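Local coordinates for Non-structural protein 5 (Modoc virus, PDB 2WA2) that probably methylates the cap of the viral RNA, at guanine N7 and at a ribose 2'-O, using S-adenosylmethionine as methyl donor, at residues 190-195 against 226-231; 214-219 against 237-242; 83-88 against 146-151. The protein carries 4 engineered substitutions. All blocks are in the same frame, centred on the assembly; numbering follows the deposited sequence. Where two conformers were deposited one is given.

Contact 1 (190-195 against 226-231); sequences CVKVLN and THEMYF
Lys192 and Tyr230 face each other as a non-hydrogen-bonded pair where strands 188-193 and 229-232 run antiparallel in the Rossmann-like sheet of this FtsJ-like methyltransferase. A hydrogen-bonded pair flanks them on either side. In one, Val191 N reaches Phe231 O at 2.8 Å and Phe231 N returns a bond to Val191 O; in the other, Val193 N lies 2.7 Å from Met229 O and Met229 N bonds back to Val193 O.

The side chains of these two pairs form the tight, buried face. Beta-branched valines suit an extended chain and bring compact methyl groups: Val193 CG2 lies diagonally across from Phe231 CB, at 3.9 Å. The Phe231 ring is carried away from 190-195 by a CG anti to the backbone N (chi1 177°), which lets it stack with Phe189. Helix 163-183 covers the valines, and Leu216 touches Val193, Met229 and Phe231.

The opposite face is polar and partly open. Lys192, fully extended, passes the Tyr230 ring obliquely, its CB 3.6 Å from CE1, and its next methylenes run along the ring toward OH while the amine travels on. NZ meets Glu228 OE1 at 3.1 Å in a salt bridge whose hydrogen bond is weak; NZ also bonds to Gly157 O. Glu228 OE2 takes Lys70 and Ser222, and Tyr230 OH bonds to Asp155. The grouping of Lys70, Asp155, Lys192 and Glu228 is consistent with the Lys-Asp-Lys-Glu tetrad of flavivirus 2'-O-methyltransferases.

At the loose end, Thr226 OG1 accepts from Glu228 N at 3.0 Å, an ST turn that suits a short hydroxyl side chain. A water joins the same hydroxyl to the lysine, 2.8 Å from Thr226 OG1 and 3.0 Å from Lys192 NZ.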
ATOM      1  N   CYS A 190       1.600  -7.347  -2.074  1.00 12.10           N
ATOM      2  CA  CYS A 190       0.730  -6.201  -2.275  1.00 11.71           C
ATOM      3  C   CYS A 190       1.296  -5.159  -1.342  1.00 11.61           C
ATOM      4  O   CYS A 190       1.233  -5.328  -0.136  1.00 11.23           O
ATOM      5  CB  CYS A 190      -0.725  -6.538  -1.935  1.00 11.84           C
ATOM      6  SG  CYS A 190      -1.833  -5.168  -1.980  1.00 14.47           S
ATOM      7  N   VAL A 191       1.845  -4.103  -1.940  1.00 11.87           N
ATOM      8  CA  VAL A 191       2.676  -3.122  -1.241  1.00 11.70           C
ATOM      9  C   VAL A 191       2.154  -1.703  -1.549  1.00 12.54           C
ATOM     10  O   VAL A 191       2.096  -1.299  -2.718  1.00 12.50           O
ATOM     11  CB  VAL A 191       4.159  -3.229  -1.674  1.00 11.52           C
ATOM     12  CG1 VAL A 191       4.978  -2.177  -0.950  1.00 10.32           C
ATOM     13  CG2 VAL A 191       4.722  -4.696  -1.375  1.00 13.50           C
ATOM     14  N   LYS A 192       1.805  -0.953  -0.500  1.00 11.38           N
ATOM     15  CA  LYS A 192       1.489   0.472  -0.673  1.00 11.94           C
ATOM     16  C   LYS A 192       2.665   1.287  -1.234  1.00 10.34           C
ATOM     17  O   LYS A 192       3.806   1.179  -0.753  1.00 10.93           O
ATOM     18  CB  LYS A 192       1.004   1.083   0.639  1.00 11.93           C
ATOM     19  CG  LYS A 192       0.430   2.499   0.467  1.00 12.44           C
ATOM     20  CD  LYS A 192      -0.130   3.053   1.799  1.00 14.90           C
ATOM     21  CE  LYS A 192      -0.358   4.539   1.661  1.00 18.67           C
ATOM     22  NZ  LYS A 192      -1.194   5.067   2.803  1.00 19.91           N
ATOM     23  N   VAL A 193       2.369   2.112  -2.244  1.00  9.59           N
ATOM     24  CA  VAL A 193       3.339   3.051  -2.797  1.00  8.74           C
ATOM     25  C   VAL A 193       2.741   4.440  -2.590  1.00  9.36           C
ATOM     26  O   VAL A 193       1.896   4.884  -3.352  1.00  9.27           O
ATOM     27  CB  VAL A 193       3.647   2.779  -4.300  1.00  9.29           C
ATOM     28  CG1 VAL A 193       4.764   3.702  -4.813  1.00  8.40           C
ATOM     29  CG2 VAL A 193       4.053   1.296  -4.520  1.00  9.38           C
ATOM     30  N   LEU A 194       3.160   5.105  -1.515  1.00  9.78           N
ATOM     31  CA  LEU A 194       2.506   6.356  -1.099  1.00 10.12           C
ATOM     32  C   LEU A 194       2.647   7.440  -2.156  1.00  9.69           C
ATOM     33  O   LEU A 194       1.688   8.127  -2.468  1.00 10.66           O
ATOM     34  CB  LEU A 194       3.170   6.856   0.195  1.00 11.13           C
ATOM     35  CG  LEU A 194       2.695   8.234   0.675  1.00 11.19           C
ATOM     36  CD1 LEU A 194       1.215   8.166   1.022  1.00 14.14           C
ATOM     37  CD2 LEU A 194       3.585   8.637   1.880  1.00 11.54           C
ATOM     38  N   ASN A 195       3.873   7.613  -2.659  1.00  9.52           N
ATOM     39  CA  ASN A 195       4.141   8.593  -3.709  1.00 10.14           C
ATOM     40  C   ASN A 195       4.742   7.842  -4.880  1.00 10.55           C
ATOM     41  O   ASN A 195       5.968   7.606  -4.885  1.00 11.42           O
ATOM     42  CB  ASN A 195       5.144   9.651  -3.210  1.00  9.28           C
ATOM     43  CG  ASN A 195       5.618  10.614  -4.306  1.00 11.62           C
ATOM     44  OD1 ASN A 195       5.410  10.385  -5.503  1.00 14.06           O
ATOM     45  ND2 ASN A 195       6.260  11.709  -3.893  1.00 12.57           N
ATOM     46  N   THR A 226      -5.020  11.369  -1.643  1.00 11.56           N
ATOM     47  CA  THR A 226      -3.783  10.593  -1.663  1.00 12.81           C
ATOM     48  C   THR A 226      -3.570  10.036  -3.070  1.00 12.00           C
ATOM     49  O   THR A 226      -4.531   9.625  -3.695  1.00 12.31           O
ATOM     50  CB  THR A 226      -3.800   9.422  -0.643  1.00 12.53           C
ATOM     51  OG1 THR A 226      -2.630   8.629  -0.828  1.00 12.57           O
ATOM     52  CG2 THR A 226      -5.065   8.528  -0.793  1.00 14.25           C
ATOM     53  N   HIS A 227      -2.319  10.032  -3.524  1.00 10.97           N
ATOM     54  CA  HIS A 227      -1.950   9.465  -4.818  1.00 11.26           C
ATOM     55  C   HIS A 227      -1.490   8.016  -4.620  1.00 11.23           C
ATOM     56  O   HIS A 227      -0.891   7.444  -5.533  1.00 11.02           O
ATOM     57  CB  HIS A 227      -0.820  10.291  -5.409  1.00 11.02           C
ATOM     58  CG  HIS A 227      -0.779  10.312  -6.910  1.00 12.37           C
ATOM     59  ND1 HIS A 227      -0.597   9.174  -7.672  1.00 12.21           N
ATOM     60  CD2 HIS A 227      -0.835  11.349  -7.782  1.00 11.51           C
ATOM     61  CE1 HIS A 227      -0.563   9.510  -8.954  1.00 14.43           C
ATOM     62  NE2 HIS A 227      -0.695  10.826  -9.046  1.00 12.19           N
ATOM     63  N   GLU A 228      -1.792   7.417  -3.448  1.00 10.34           N
ATOM     64  CA  GLU A 228      -1.343   6.022  -3.143  1.00 10.41           C
ATOM     65  C   GLU A 228      -1.745   5.051  -4.245  1.00  9.98           C
ATOM     66  O   GLU A 228      -2.860   5.087  -4.770  1.00 10.23           O
ATOM     67  CB  GLU A 228      -1.871   5.495  -1.792  1.00 10.05           C
ATOM     68  CG  GLU A 228      -3.390   5.268  -1.818  1.00 11.48           C
ATOM     69  CD  GLU A 228      -4.003   5.077  -0.442  1.00 12.75           C
ATOM     70  OE1 GLU A 228      -3.286   5.284   0.555  1.00 15.48           O
ATOM     71  OE2 GLU A 228      -5.209   4.737  -0.366  1.00 17.78           O
ATOM     72  N   MET A 229      -0.797   4.213  -4.616  1.00  9.60           N
ATOM     73  CA  MET A 229      -1.080   3.088  -5.513  1.00  9.44           C
ATOM     74  C   MET A 229      -0.461   1.815  -4.914  1.00 10.69           C
ATOM     75  O   MET A 229       0.300   1.875  -3.931  1.00 10.30           O
ATOM     76  CB  MET A 229      -0.562   3.404  -6.918  1.00  8.69           C
ATOM     77  CG  MET A 229      -1.330   4.574  -7.549  1.00  9.56           C
ATOM     78  SD  MET A 229      -0.634   5.124  -9.120  1.00 11.24           S
ATOM     79  CE  MET A 229      -1.019   3.705 -10.199  1.00  9.48           C
ATOM     80  N   TYR A 230      -0.815   0.654  -5.462  1.00 10.80           N
ATOM     81  CA  TYR A 230      -0.430  -0.607  -4.843  1.00 11.36           C
ATOM     82  C   TYR A 230       0.386  -1.456  -5.789  1.00 11.76           C
ATOM     83  O   TYR A 230      -0.051  -1.737  -6.901  1.00 12.34           O
ATOM     84  CB  TYR A 230      -1.625  -1.362  -4.281  1.00 12.84           C
ATOM     85  CG  TYR A 230      -2.101  -0.687  -3.012  1.00 12.16           C
ATOM     86  CD1 TYR A 230      -1.597  -1.085  -1.769  1.00 12.36           C
ATOM     87  CD2 TYR A 230      -3.005   0.372  -3.063  1.00 12.65           C
ATOM     88  CE1 TYR A 230      -2.009  -0.453  -0.590  1.00 11.82           C
ATOM     89  CE2 TYR A 230      -3.415   1.029  -1.877  1.00 14.64           C
ATOM     90  CZ  TYR A 230      -2.899   0.600  -0.656  1.00 14.89           C
ATOM     91  OH  TYR A 230      -3.260   1.249   0.514  1.00 16.70           O
ATOM     92  N   PHE A 231       1.586  -1.822  -5.364  1.00 11.44           N
ATOM     93  CA  PHE A 231       2.455  -2.643  -6.196  1.00 10.82           C
ATOM     94  C   PHE A 231       2.066  -4.079  -5.877  1.00 12.05           C
ATOM     95  O   PHE A 231       2.227  -4.534  -4.728  1.00  9.58           O
ATOM     96  CB  PHE A 231       3.941  -2.361  -5.893  1.00 11.97           C
ATOM     97  CG  PHE A 231       4.909  -3.230  -6.661  1.00 12.23           C
ATOM     98  CD1 PHE A 231       4.978  -3.170  -8.059  1.00 10.00           C
ATOM     99  CD2 PHE A 231       5.790  -4.089  -5.982  1.00 11.68           C
ATOM    100  CE1 PHE A 231       5.886  -3.970  -8.778  1.00 13.18           C
ATOM    101  CE2 PHE A 231       6.716  -4.899  -6.697  1.00 15.01           C
ATOM    102  CZ  PHE A 231       6.751  -4.853  -8.092  1.00 14.38           C
TER
HETATM  103  O   HOH W   1      -2.049   7.707   1.783  1.00 19.10           O
HETATM  104  O   HOH W   2       0.196  10.453  -2.206  1.00  8.55           O

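Contact 2 (214-219 against 237-242); sequences GGLIRV and NNIMGN
Asn237 turns its side-chain amide to the main chain of Leu216 and grips it with two hydrogen bonds, as a neighbouring strand would. Asn237 OD1 accepts from Leu216 N at 2.9 Å, with the donor tilted 17° from the carbonyl plane, and Asn237 ND2 gives to Leu216 O at 2.9 Å. The second bond is turned differently: Leu216 O lies in the amide plane of the asparagine, but ND2 sits above the carbonyl plane of Leu216. CG stands between the backbone N and the carbonyl carbon (chi1 67°), a rotation that brings the amide to the strand. Because Gly215 has no side chain, OD1 can come to 3.2 Å from Gly215 CA.

Beside this polar clasp the contact is apolar, filled by branched Leu216 and Ile239, which cross at about a right angle. Ile239 CG1 lies beside the backbone N (chi1 -68°) and CG2 anti to it, and both branches meet Leu216, CG1 3.9 Å from Leu216 CB. Asn242 CB lies 3.8 Å from Leu216 O.

Strand 215-217 is outermost on its side of the sheet: Gly215 and Ile217 bond to strand 229-232, and from helix 199-212 Leu205 packs on Leu216 and Met206 on Ile239.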
ATOM      1  N   GLY A 214       4.747  -8.347 -11.631  1.00 14.79           N
ATOM      2  CA  GLY A 214       3.724  -7.514 -10.970  1.00 13.80           C
ATOM      3  C   GLY A 214       3.480  -6.201 -11.693  1.00 13.58           C
ATOM      4  O   GLY A 214       3.940  -6.015 -12.836  1.00 14.00           O
ATOM      5  N   GLY A 215       2.740  -5.301 -11.041  1.00 11.91           N
ATOM      6  CA  GLY A 215       2.278  -4.073 -11.681  1.00 12.89           C
ATOM      7  C   GLY A 215       1.829  -3.107 -10.605  1.00 12.96           C
ATOM      8  O   GLY A 215       1.920  -3.412  -9.406  1.00 13.40           O
ATOM      9  N   LEU A 216       1.375  -1.937 -11.021  1.00 12.79           N
ATOM     10  CA  LEU A 216       1.004  -0.906 -10.054  1.00 11.58           C
ATOM     11  C   LEU A 216      -0.421  -0.496 -10.328  1.00 12.13           C
ATOM     12  O   LEU A 216      -0.765  -0.101 -11.461  1.00 13.23           O
ATOM     13  CB  LEU A 216       1.955   0.310 -10.143  1.00 10.85           C
ATOM     14  CG  LEU A 216       1.742   1.349  -9.043  1.00  9.08           C
ATOM     15  CD1 LEU A 216       2.354   0.830  -7.724  1.00 10.45           C
ATOM     16  CD2 LEU A 216       2.322   2.761  -9.416  1.00 10.25           C
ATOM     17  N   ILE A 217      -1.266  -0.558  -9.314  1.00 12.39           N
ATOM     18  CA  ILE A 217      -2.696  -0.289  -9.518  1.00 13.33           C
ATOM     19  C   ILE A 217      -3.240   0.760  -8.551  1.00 13.16           C
ATOM     20  O   ILE A 217      -2.719   0.929  -7.435  1.00 11.43           O
ATOM     21  CB  ILE A 217      -3.558  -1.592  -9.448  1.00 12.75           C
ATOM     22  CG1 ILE A 217      -3.459  -2.232  -8.048  1.00 12.85           C
ATOM     23  CG2 ILE A 217      -3.159  -2.573 -10.594  1.00 14.54           C
ATOM     24  CD1 ILE A 217      -4.400  -3.422  -7.768  1.00 15.85           C
ATOM     25  N   ARG A 218      -4.279   1.463  -9.009  1.00 13.31           N
ATOM     26  CA  ARG A 218      -4.999   2.423  -8.185  1.00 13.13           C
ATOM     27  C   ARG A 218      -6.309   1.788  -7.724  1.00 14.24           C
ATOM     28  O   ARG A 218      -7.110   1.341  -8.542  1.00 13.10           O
ATOM     29  CB  ARG A 218      -5.285   3.697  -9.010  1.00 13.71           C
ATOM     30  CG  ARG A 218      -6.264   4.669  -8.359  1.00 13.21           C
ATOM     31  CD  ARG A 218      -5.538   5.389  -7.198  1.00 12.15           C
ATOM     32  NE  ARG A 218      -6.353   6.481  -6.674  1.00 10.48           N
ATOM     33  CZ  ARG A 218      -5.944   7.360  -5.771  1.00 11.20           C
ATOM     34  NH1 ARG A 218      -4.734   7.238  -5.212  1.00 10.43           N
ATOM     35  NH2 ARG A 218      -6.762   8.329  -5.411  1.00  9.14           N
ATOM     36  N   VAL A 219      -6.528   1.746  -6.415  1.00 13.45           N
ATOM     37  CA  VAL A 219      -7.800   1.284  -5.872  1.00 15.07           C
ATOM     38  C   VAL A 219      -8.768   2.485  -5.899  1.00 15.54           C
ATOM     39  O   VAL A 219      -8.442   3.553  -5.380  1.00 15.15           O
ATOM     40  CB  VAL A 219      -7.598   0.746  -4.444  1.00 14.93           C
ATOM     41  CG1 VAL A 219      -8.864   0.127  -3.926  1.00 16.43           C
ATOM     42  CG2 VAL A 219      -6.440  -0.274  -4.434  1.00 16.71           C
ATOM     43  N   ASN A 237       1.229  -4.688 -15.446  1.00 17.99           N
ATOM     44  CA  ASN A 237       0.830  -3.537 -16.251  1.00 16.63           C
ATOM     45  C   ASN A 237       1.929  -2.528 -16.469  1.00 15.31           C
ATOM     46  O   ASN A 237       3.095  -2.744 -16.096  1.00 14.29           O
ATOM     47  CB  ASN A 237      -0.471  -2.887 -15.728  1.00 16.62           C
ATOM     48  CG  ASN A 237      -0.299  -2.243 -14.351  1.00 17.16           C
ATOM     49  OD1 ASN A 237       0.804  -2.235 -13.808  1.00 15.55           O
ATOM     50  ND2 ASN A 237      -1.387  -1.687 -13.799  1.00 17.73           N
ATOM     51  N   ASN A 238       1.562  -1.470 -17.172  1.00 15.04           N
ATOM     52  CA  ASN A 238       2.432  -0.377 -17.520  1.00 15.51           C
ATOM     53  C   ASN A 238       2.429   0.619 -16.350  1.00 14.99           C
ATOM     54  O   ASN A 238       1.518   1.447 -16.219  1.00 14.49           O
ATOM     55  CB  ASN A 238       1.885   0.255 -18.811  1.00 16.54           C
ATOM     56  CG  ASN A 238       2.573   1.532 -19.182  1.00 20.42           C
ATOM     57  OD1 ASN A 238       3.575   1.929 -18.583  1.00 25.59           O
ATOM     58  ND2 ASN A 238       2.037   2.195 -20.201  1.00 25.22           N
ATOM     59  N   ILE A 239       3.424   0.472 -15.487  1.00 14.24           N
ATOM     60  CA  ILE A 239       3.505   1.264 -14.240  1.00 14.80           C
ATOM     61  C   ILE A 239       3.434   2.791 -14.478  1.00 15.56           C
ATOM     62  O   ILE A 239       2.526   3.462 -13.952  1.00 14.53           O
ATOM     63  CB  ILE A 239       4.743   0.841 -13.420  1.00 14.17           C
ATOM     64  CG1 ILE A 239       4.566  -0.597 -12.878  1.00 13.99           C
ATOM     65  CG2 ILE A 239       5.008   1.826 -12.241  1.00 15.83           C
ATOM     66  CD1 ILE A 239       5.853  -1.161 -12.221  1.00 13.84           C
ATOM     67  N   MET A 240       4.359   3.317 -15.289  1.00 17.24           N
ATOM     68  CA  MET A 240       4.499   4.777 -15.522  1.00 20.94           C
ATOM     69  C   MET A 240       3.211   5.356 -16.109  1.00 19.42           C
ATOM     70  O   MET A 240       2.739   6.411 -15.662  1.00 19.58           O
ATOM     71  CB  MET A 240       5.712   5.081 -16.441  1.00 20.31           C
ATOM     72  CG  MET A 240       7.075   4.680 -15.855  1.00 23.62           C
ATOM     73  SD  MET A 240       8.469   4.733 -17.025  1.00 31.62           S
ATOM     74  CE  MET A 240       8.826   6.509 -16.938  1.00 29.10           C
ATOM     75  N   GLY A 241       2.635   4.641 -17.081  1.00 18.48           N
ATOM     76  CA  GLY A 241       1.369   5.010 -17.705  1.00 18.10           C
ATOM     77  C   GLY A 241       0.190   5.047 -16.750  1.00 17.28           C
ATOM     78  O   GLY A 241      -0.635   5.952 -16.812  1.00 16.82           O
ATOM     79  N   ASN A 242       0.125   4.068 -15.848  1.00 16.31           N
ATOM     80  CA  ASN A 242      -0.912   4.022 -14.847  1.00 16.15           C
ATOM     81  C   ASN A 242      -0.770   5.174 -13.879  1.00 14.40           C
ATOM     82  O   ASN A 242      -1.763   5.783 -13.498  1.00 13.89           O
ATOM     83  CB  ASN A 242      -0.888   2.709 -14.084  1.00 17.42           C
ATOM     84  CG  ASN A 242      -2.027   1.830 -14.449  1.00 24.27           C
ATOM     85  OD1 ASN A 242      -1.836   0.809 -15.127  1.00 29.68           O
ATOM     86  ND2 ASN A 242      -3.240   2.227 -14.048  1.00 28.58           N
TER

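Contact 3 (83-88 against 146-151). Engineered in segment 83-88: Thr85 (natural residue Ser).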
ATOM      1  N   LYS A  83      -2.163 -16.418   0.478  1.00 20.08           N
ATOM      2  CA  LYS A  83      -1.935 -17.859   0.696  1.00 20.03           C
ATOM      3  C   LYS A  83      -0.784 -18.196   1.628  1.00 19.64           C
ATOM      4  O   LYS A  83       0.188 -17.431   1.757  1.00 19.18           O
ATOM      5  CB  LYS A  83      -1.718 -18.579  -0.651  1.00 19.88           C
ATOM      6  CG  LYS A  83      -0.415 -18.225  -1.318  1.00 23.61           C
ATOM      7  CD  LYS A  83      -0.094 -19.145  -2.482  1.00 26.44           C
ATOM      8  CE  LYS A  83       0.890 -18.495  -3.421  1.00 30.11           C
ATOM      9  NZ  LYS A  83       2.269 -18.371  -2.835  1.00 33.27           N
ATOM     10  N   GLY A  84      -0.889 -19.374   2.259  1.00 19.09           N
ATOM     11  CA  GLY A  84       0.201 -19.894   3.092  1.00 18.95           C
ATOM     12  C   GLY A  84       0.518 -18.973   4.253  1.00 17.31           C
ATOM     13  O   GLY A  84      -0.391 -18.523   4.944  1.00 17.91           O
ATOM     14  N   THR A  85       1.816 -18.745   4.464  1.00 17.75           N
ATOM     15  CA  THR A  85       2.344 -17.799   5.438  1.00 17.01           C
ATOM     16  C   THR A  85       2.287 -16.358   4.858  1.00 15.82           C
ATOM     17  O   THR A  85       3.005 -16.009   3.908  1.00 15.51           O
ATOM     18  CB  THR A  85       3.767 -18.177   5.848  1.00 17.12           C
ATOM     19  OG1 THR A  85       3.746 -19.509   6.393  1.00 18.24           O
ATOM     20  CG2 THR A  85       4.348 -17.164   6.912  1.00 18.69           C
ATOM     21  N   VAL A  86       1.416 -15.554   5.455  1.00 15.23           N
ATOM     22  CA  VAL A  86       1.244 -14.167   5.056  1.00 14.57           C
ATOM     23  C   VAL A  86       1.967 -13.307   6.080  1.00 14.13           C
ATOM     24  O   VAL A  86       1.770 -13.478   7.301  1.00 14.75           O
ATOM     25  CB  VAL A  86      -0.255 -13.769   5.020  1.00 14.77           C
ATOM     26  CG1 VAL A  86      -0.437 -12.269   4.625  1.00 15.36           C
ATOM     27  CG2 VAL A  86      -1.037 -14.637   4.042  1.00 13.29           C
ATOM     28  N   VAL A  87       2.817 -12.410   5.597  0.50 13.73           N
ATOM     29  CA  VAL A  87       3.348 -11.353   6.466  0.50 13.80           C
ATOM     30  C   VAL A  87       2.595 -10.058   6.214  0.50 13.91           C
ATOM     31  O   VAL A  87       2.230  -9.743   5.075  0.50 12.48           O
ATOM     32  CB  VAL A  87       4.894 -11.135   6.381  0.50 14.04           C
ATOM     33  CG1 VAL A  87       5.627 -12.274   7.048  0.50 15.62           C
ATOM     34  CG2 VAL A  87       5.392 -10.907   4.953  0.50 12.20           C
ATOM     35  N   ASP A  88       2.299  -9.349   7.296  1.00 13.69           N
ATOM     36  CA  ASP A  88       1.639  -8.067   7.187  1.00 14.67           C
ATOM     37  C   ASP A  88       2.559  -7.055   7.855  1.00 14.42           C
ATOM     38  O   ASP A  88       2.610  -6.944   9.085  1.00 15.14           O
ATOM     39  CB  ASP A  88       0.242  -8.118   7.809  1.00 13.87           C
ATOM     40  CG  ASP A  88      -0.537  -6.810   7.628  1.00 16.15           C
ATOM     41  OD1 ASP A  88      -0.064  -5.932   6.876  1.00 18.51           O
ATOM     42  OD2 ASP A  88      -1.584  -6.639   8.282  1.00 17.25           O
ATOM     43  N   PRO A 146      14.171 -10.604   6.777  1.00 23.03           N
ATOM     44  CA  PRO A 146      13.096 -11.309   6.068  1.00 23.12           C
ATOM     45  C   PRO A 146      13.126 -12.770   6.474  1.00 23.21           C
ATOM     46  O   PRO A 146      14.209 -13.289   6.823  1.00 22.53           O
ATOM     47  CB  PRO A 146      13.488 -11.168   4.583  1.00 23.29           C
ATOM     48  CG  PRO A 146      14.430 -10.045   4.552  1.00 24.09           C
ATOM     49  CD  PRO A 146      15.181 -10.084   5.843  1.00 23.40           C
ATOM     50  N   PHE A 147      11.954 -13.410   6.466  1.00 22.33           N
ATOM     51  CA  PHE A 147      11.872 -14.842   6.673  1.00 22.66           C
ATOM     52  C   PHE A 147      10.867 -15.428   5.714  1.00 21.93           C
ATOM     53  O   PHE A 147      10.290 -14.691   4.897  1.00 21.20           O
ATOM     54  CB  PHE A 147      11.487 -15.164   8.120  1.00 22.83           C
ATOM     55  CG  PHE A 147      10.206 -14.532   8.559  1.00 23.12           C
ATOM     56  CD1 PHE A 147       8.983 -15.020   8.113  1.00 23.33           C
ATOM     57  CD2 PHE A 147      10.220 -13.447   9.423  1.00 23.60           C
ATOM     58  CE1 PHE A 147       7.813 -14.447   8.509  1.00 24.06           C
ATOM     59  CE2 PHE A 147       9.036 -12.863   9.825  1.00 23.47           C
ATOM     60  CZ  PHE A 147       7.832 -13.360   9.366  1.00 24.58           C
ATOM     61  N   GLN A 148      10.650 -16.746   5.830  1.00 21.43           N
ATOM     62  CA  GLN A 148       9.745 -17.499   4.952  1.00 21.35           C
ATOM     63  C   GLN A 148       8.304 -16.985   4.932  1.00 19.87           C
ATOM     64  O   GLN A 148       7.624 -16.916   5.962  1.00 19.51           O
ATOM     65  CB  GLN A 148       9.776 -19.001   5.295  1.00 21.79           C
ATOM     66  CG  GLN A 148       9.416 -19.958   4.140  1.00 26.03           C
ATOM     67  CD  GLN A 148       7.935 -19.924   3.757  1.00 29.55           C
ATOM     68  OE1 GLN A 148       7.049 -20.034   4.618  1.00 31.83           O
ATOM     69  NE2 GLN A 148       7.662 -19.762   2.450  1.00 31.01           N
ATOM     70  N   ALA A 149       7.839 -16.638   3.738  1.00 18.81           N
ATOM     71  CA  ALA A 149       6.466 -16.186   3.549  1.00 18.20           C
ATOM     72  C   ALA A 149       6.065 -16.419   2.123  1.00 17.58           C
ATOM     73  O   ALA A 149       6.858 -16.180   1.212  1.00 17.73           O
ATOM     74  CB  ALA A 149       6.298 -14.668   3.891  1.00 18.21           C
ATOM     75  N   ASP A 150       4.814 -16.837   1.954  1.00 17.18           N
ATOM     76  CA  ASP A 150       4.221 -17.061   0.641  1.00 17.62           C
ATOM     77  C   ASP A 150       3.529 -15.825   0.078  1.00 16.52           C
ATOM     78  O   ASP A 150       3.308 -15.740  -1.151  1.00 16.28           O
ATOM     79  CB  ASP A 150       3.244 -18.206   0.742  1.00 17.90           C
ATOM     80  CG  ASP A 150       3.901 -19.446   1.318  1.00 20.17           C
ATOM     81  OD1 ASP A 150       4.697 -20.044   0.582  1.00 22.04           O
ATOM     82  OD2 ASP A 150       3.667 -19.757   2.505  1.00 19.70           O
ATOM     83  N   THR A 151       3.191 -14.876   0.970  1.00 15.61           N
ATOM     84  CA  THR A 151       2.521 -13.633   0.596  1.00 15.38           C
ATOM     85  C   THR A 151       3.114 -12.502   1.442  1.00 14.44           C
ATOM     86  O   THR A 151       3.163 -12.601   2.665  1.00 14.73           O
ATOM     87  CB  THR A 151       1.015 -13.669   0.897  1.00 15.56           C
ATOM     88  OG1 THR A 151       0.432 -14.898   0.437  1.00 17.33           O
ATOM     89  CG2 THR A 151       0.324 -12.487   0.271  1.00 15.75           C
TER
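A parallel bridge of the central Rossmann-like sheet pairs Val86 with Thr151, at the entrance to the neighbouring strands 86-89 and 151-154. Val87 N bonds to Thr151 O at 3.0 Å, almost straight at 165°. Just before it, Thr85 O accepts twice, from Asp150 N at 2.8 Å and from Thr151 N at 3.2 Å, so one carbonyl serves the last residue of the loop and the first of the strand.

Side chains tie the corner before the strand. Asp150 OD2 takes Thr85 N at 2.9 Å on its anti lone pair; a short carboxylate reaches across to the main chain of 83-88, and Gly84, having no side chain, leaves it room, while its positive phi also suits glycine. Thr151 places OG1 beside its backbone N (chi1 -47°), from where the hydroxyl gives to Lys83 O at 2.9 Å, in the carbonyl plane and on a lone pair. Val86 and Thr151 point the same way, with Val86 CG2 3.9 Å from Thr151 CB. Lys83 bends at its last torsion and sends NZ to Asp150 O, a weak bond on the partly exposed side. Thr85, an engineered residue where nature has serine, rests its CG2 3.4 Å from Gln148 O, and its hydroxyl bonds to Glu108.

Farther along, the Phe147 ring lies obliquely against Val87 and meets Trp180 edge-to-face and Lys110 in a cation-pi contact. Asn184, beyond helix 163-183, clasps Phe147 O and Ala149 N, while strand 106-112 bonds to the other side of 86-89 through Val86.

How the contacts relate
All three contacts reach one mixed sheet, in the strand order 133-136, 106-112, 86-89, 151-154, 188-193, 229-232, 215-217. Contacts 1 and 2 share its antiparallel end, their centres 10 Å apart, and touch directly: Tyr230 N lies 2.8 Å from Ile217 O, and Thr226 O 2.8 Å from Arg218 NH1. Their segments alternate along the chain. Contact 3 closes earlier in the sequence, in the parallel half, about 20 Å from contact 1 and 23 Å from contact 2, centre to centre. Bound S-adenosylmethionine is nearer to contact 1, about 6 Å from the Lys192 side chain, than to contact 3, about 11 Å from that of Val86.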